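Local coordinates for protein nine-heme cytochrome c (Desulfovibrio desulfuricans, PDB 1OFW) that carries electrons through nine covalently bound c-type hemes and may form part of a transmembrane redox complex that passes electrons to the cytoplasm for sulfate reduction, at residues A[15-20]-A[30-35]. Residues are numbered along the deposited sequence; the frame is centred on the assembly and turned at random.
Sequences VMFPVG and MKPVVF. With HEC (heme c), chain G.
Met16 lays its sulfur against the base of Phe35, SD lying 3.7 Å from Phe35 CB. The sulfur is 5.2 Å from the ring centroid and 46° off the ring normal, so this Met-aromatic contact is oblique. With the chain bent at chi3 (69°), Met16 SD and CE both rest on the methyl CMD of one heme, and other hemes touch Met16 and Phe35. Val33 reaches the CMD-bearing heme from the partner strand: its CG2 approaches the pyrrole carbon C2D at 3.6 Å, while CG1 and CB both touch CMD. Met16 and Val33 project from one face of the two-stranded antiparallel sheet formed by strands 13-16 and 33-36, within a class III cytochrome c region. They are its hydrogen-bonded pair: Met16 N donates to Val33 O at 2.8 Å, nearly straight at 168°, and Val33 N returns a longer bond to Met16 O. Axial histidines lie close by, with the Phe35 ring against His40 and Val33 against His131, ligands of different hemes.

The opposite face carries Val15 and Val34, a non-hydrogen-bonded pair whose CG2 methyls meet at 4.1 Å. Val15 CG1, trans to the amide nitrogen, runs alongside Pro32 CB. Helix 152-164 covers this valine pair through Leu158, Ala159 and Thr162. Past the bridges, Pro32 touches both strand and ring: CB sits 3.3 Å from Met16 O, and CG meets the CD2-CE2 side of Phe17 obliquely. Met142 of helix 139-147 touches both Pro32 and Phe17. Pro18 centres an inverse gamma turn beside one heme propionate, whereas Met30 N donates a 2.8 Å hydrogen bond to O2A of the other, and the Met30 side chain folds back at chi2 and chi3 over the porphyrin.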
loop_
_atom_site.group_PDB
_atom_site.type_symbol
_atom_site.label_atom_id
_atom_site.label_comp_id
_atom_site.label_asym_id
_atom_site.label_seq_id
_atom_site.Cartn_x
_atom_site.Cartn_y
_atom_site.Cartn_z
ATOM N N VAL A 15 -4.372 15.938 12.602
ATOM C CA VAL A 15 -5.441 15.911 11.597
ATOM C C VAL A 15 -5.088 16.889 10.459
ATOM O O VAL A 15 -4.842 18.075 10.709
ATOM C CB VAL A 15 -6.811 16.286 12.138
ATOM C CG1 VAL A 15 -7.870 15.982 11.093
ATOM C CG2 VAL A 15 -7.132 15.533 13.433
ATOM N N MET A 16 -5.066 16.402 9.232
ATOM C CA MET A 16 -4.824 17.134 8.015
ATOM C C MET A 16 -6.119 17.329 7.250
ATOM O O MET A 16 -6.847 16.404 6.888
ATOM C CB MET A 16 -3.807 16.400 7.134
ATOM C CG MET A 16 -2.481 16.138 7.849
ATOM S SD MET A 16 -1.335 15.143 6.894
ATOM C CE MET A 16 -0.916 16.276 5.580
ATOM N N PHE A 17 -6.439 18.606 7.000
ATOM C CA PHE A 17 -7.689 18.979 6.389
ATOM C C PHE A 17 -7.532 19.487 4.971
ATOM O O PHE A 17 -6.429 19.859 4.547
ATOM C CB PHE A 17 -8.344 20.128 7.191
ATOM C CG PHE A 17 -8.839 19.701 8.551
ATOM C CD1 PHE A 17 -8.014 19.818 9.654
ATOM C CD2 PHE A 17 -10.103 19.209 8.732
ATOM C CE1 PHE A 17 -8.491 19.435 10.871
ATOM C CE2 PHE A 17 -10.606 18.814 9.954
ATOM C CZ PHE A 17 -9.774 18.952 11.049
ATOM N N PRO A 18 -8.628 19.484 4.223
ATOM C CA PRO A 18 -8.583 19.974 2.829
ATOM C C PRO A 18 -8.573 21.500 2.761
ATOM O O PRO A 18 -9.580 22.141 2.490
ATOM C CB PRO A 18 -9.874 19.398 2.217
ATOM C CG PRO A 18 -10.776 19.292 3.379
ATOM C CD PRO A 18 -9.948 18.959 4.556
ATOM N N VAL A 19 -7.355 22.011 2.991
ATOM C CA VAL A 19 -7.164 23.458 3.102
ATOM C C VAL A 19 -7.170 24.133 1.743
ATOM O O VAL A 19 -6.431 23.793 0.841
ATOM C CB VAL A 19 -5.852 23.723 3.862
ATOM C CG1 VAL A 19 -5.479 25.199 3.782
ATOM C CG2 VAL A 19 -6.010 23.243 5.307
ATOM N N GLY A 20 -8.045 25.129 1.593
ATOM C CA GLY A 20 -8.168 25.866 0.340
ATOM C C GLY A 20 -8.778 27.236 0.618
ATOM O O GLY A 20 -9.260 27.497 1.730
ATOM N N MET A 30 -13.046 14.582 1.032
ATOM C CA MET A 30 -12.723 13.316 1.683
ATOM C C MET A 30 -12.745 13.481 3.201
ATOM O O MET A 30 -12.648 14.598 3.727
ATOM C CB MET A 30 -11.318 12.838 1.290
ATOM C CG MET A 30 -11.111 12.649 -0.204
ATOM S SD MET A 30 -12.006 11.224 -0.861
ATOM C CE MET A 30 -11.094 9.889 -0.095
ATOM N N LYS A 31 -12.828 12.383 3.954
ATOM C CA LYS A 31 -12.554 12.412 5.380
ATOM C C LYS A 31 -11.156 12.970 5.568
ATOM O O LYS A 31 -10.240 12.616 4.823
ATOM C CB LYS A 31 -12.604 11.024 6.018
ATOM C CG LYS A 31 -14.028 10.463 6.043
ATOM C CD LYS A 31 -13.977 9.070 6.642
ATOM C CE LYS A 31 -15.378 8.521 6.829
ATOM N NZ LYS A 31 -15.248 7.173 7.476
ATOM N N PRO A 32 -10.947 13.860 6.541
ATOM C CA PRO A 32 -9.581 14.265 6.852
ATOM C C PRO A 32 -8.677 13.096 7.221
ATOM O O PRO A 32 -9.132 12.028 7.608
ATOM C CB PRO A 32 -9.769 15.230 8.023
ATOM C CG PRO A 32 -11.162 15.762 7.838
ATOM C CD PRO A 32 -11.964 14.567 7.322
ATOM N N VAL A 33 -7.389 13.317 7.088
ATOM C CA VAL A 33 -6.341 12.317 7.345
ATOM C C VAL A 33 -5.660 12.543 8.683
ATOM O O VAL A 33 -5.183 13.660 8.923
ATOM C CB VAL A 33 -5.299 12.374 6.224
ATOM C CG1 VAL A 33 -4.143 11.451 6.512
ATOM C CG2 VAL A 33 -5.938 12.031 4.875
ATOM N N VAL A 34 -5.608 11.513 9.514
ATOM C CA VAL A 34 -4.841 11.624 10.756
ATOM C C VAL A 34 -3.477 10.991 10.498
ATOM O O VAL A 34 -3.336 9.789 10.260
ATOM C CB VAL A 34 -5.541 10.968 11.935
ATOM C CG1 VAL A 34 -4.674 11.123 13.182
ATOM C CG2 VAL A 34 -6.908 11.592 12.180
ATOM N N PHE A 35 -2.449 11.806 10.473
ATOM C CA PHE A 35 -1.086 11.459 10.173
ATOM C C PHE A 35 -0.344 11.243 11.484
ATOM O O PHE A 35 -0.339 12.137 12.333
ATOM C CB PHE A 35 -0.438 12.575 9.356
ATOM C CG PHE A 35 1.031 12.346 9.082
ATOM C CD1 PHE A 35 1.452 11.367 8.189
ATOM C CD2 PHE A 35 2.014 13.073 9.710
ATOM C CE1 PHE A 35 2.766 11.142 7.920
ATOM C CE2 PHE A 35 3.339 12.837 9.423
ATOM C CZ PHE A 35 3.762 11.862 8.552
HETATM FE FE HEC G . -6.124 11.347 -0.380
HETATM C CHA HEC G . -6.205 14.722 0.207
HETATM C CHB HEC G . -8.728 11.693 -2.553
HETATM C CHC HEC G . -6.027 7.999 -1.020
HETATM C CHD HEC G . -3.484 11.042 1.764
HETATM N NA HEC G . -7.194 12.899 -1.042
HETATM C C1A HEC G . -7.082 14.262 -0.729
HETATM C C2A HEC G . -7.954 15.052 -1.568
HETATM C C3A HEC G . -8.645 14.190 -2.327
HETATM C C4A HEC G . -8.195 12.839 -2.001
HETATM C CMA HEC G . -9.738 14.491 -3.371
HETATM C CAA HEC G . -8.002 16.585 -1.558
HETATM C CBA HEC G . -8.863 17.161 -0.414
HETATM C CGA HEC G . -10.340 16.846 -0.523
HETATM O O1A HEC G . -10.952 17.243 -1.562
HETATM O O2A HEC G . -10.885 16.242 0.434
HETATM N NB HEC G . -7.178 10.113 -1.539
HETATM C C1B HEC G . -8.273 10.407 -2.333
HETATM C C2B HEC G . -8.841 9.183 -2.866
HETATM C C3B HEC G . -8.058 8.165 -2.441
HETATM C C4B HEC G . -7.019 8.740 -1.624
HETATM C CMB HEC G . -10.128 9.137 -3.709
HETATM C CAB HEC G . -8.181 6.656 -2.677
HETATM C CBB HEC G . -8.306 6.354 -4.205
HETATM N NC HEC G . -5.011 9.834 0.274
HETATM C C1C HEC G . -5.118 8.511 -0.112
HETATM C C2C HEC G . -4.130 7.735 0.582
HETATM C C3C HEC G . -3.423 8.575 1.370
HETATM C C4C HEC G . -3.961 9.889 1.156
HETATM C CMC HEC G . -4.024 6.204 0.419
HETATM C CAC HEC G . -2.328 8.245 2.402
HETATM C CBC HEC G . -1.151 7.435 1.808
HETATM N ND HEC G . -5.087 12.607 0.773
HETATM C C1D HEC G . -4.072 12.279 1.645
HETATM C C2D HEC G . -3.720 13.442 2.446
HETATM C C3D HEC G . -4.504 14.451 2.034
HETATM C C4D HEC G . -5.320 13.965 0.955
HETATM C CMD HEC G . -2.629 13.460 3.544
HETATM C CAD HEC G . -4.547 15.883 2.615
HETATM C CBD HEC G . -5.533 15.935 3.821
HETATM C CGD HEC G . -6.972 16.032 3.405
HETATM O O1D HEC G . -7.849 15.195 3.790
HETATM O O2D HEC G . -7.274 17.009 2.667
#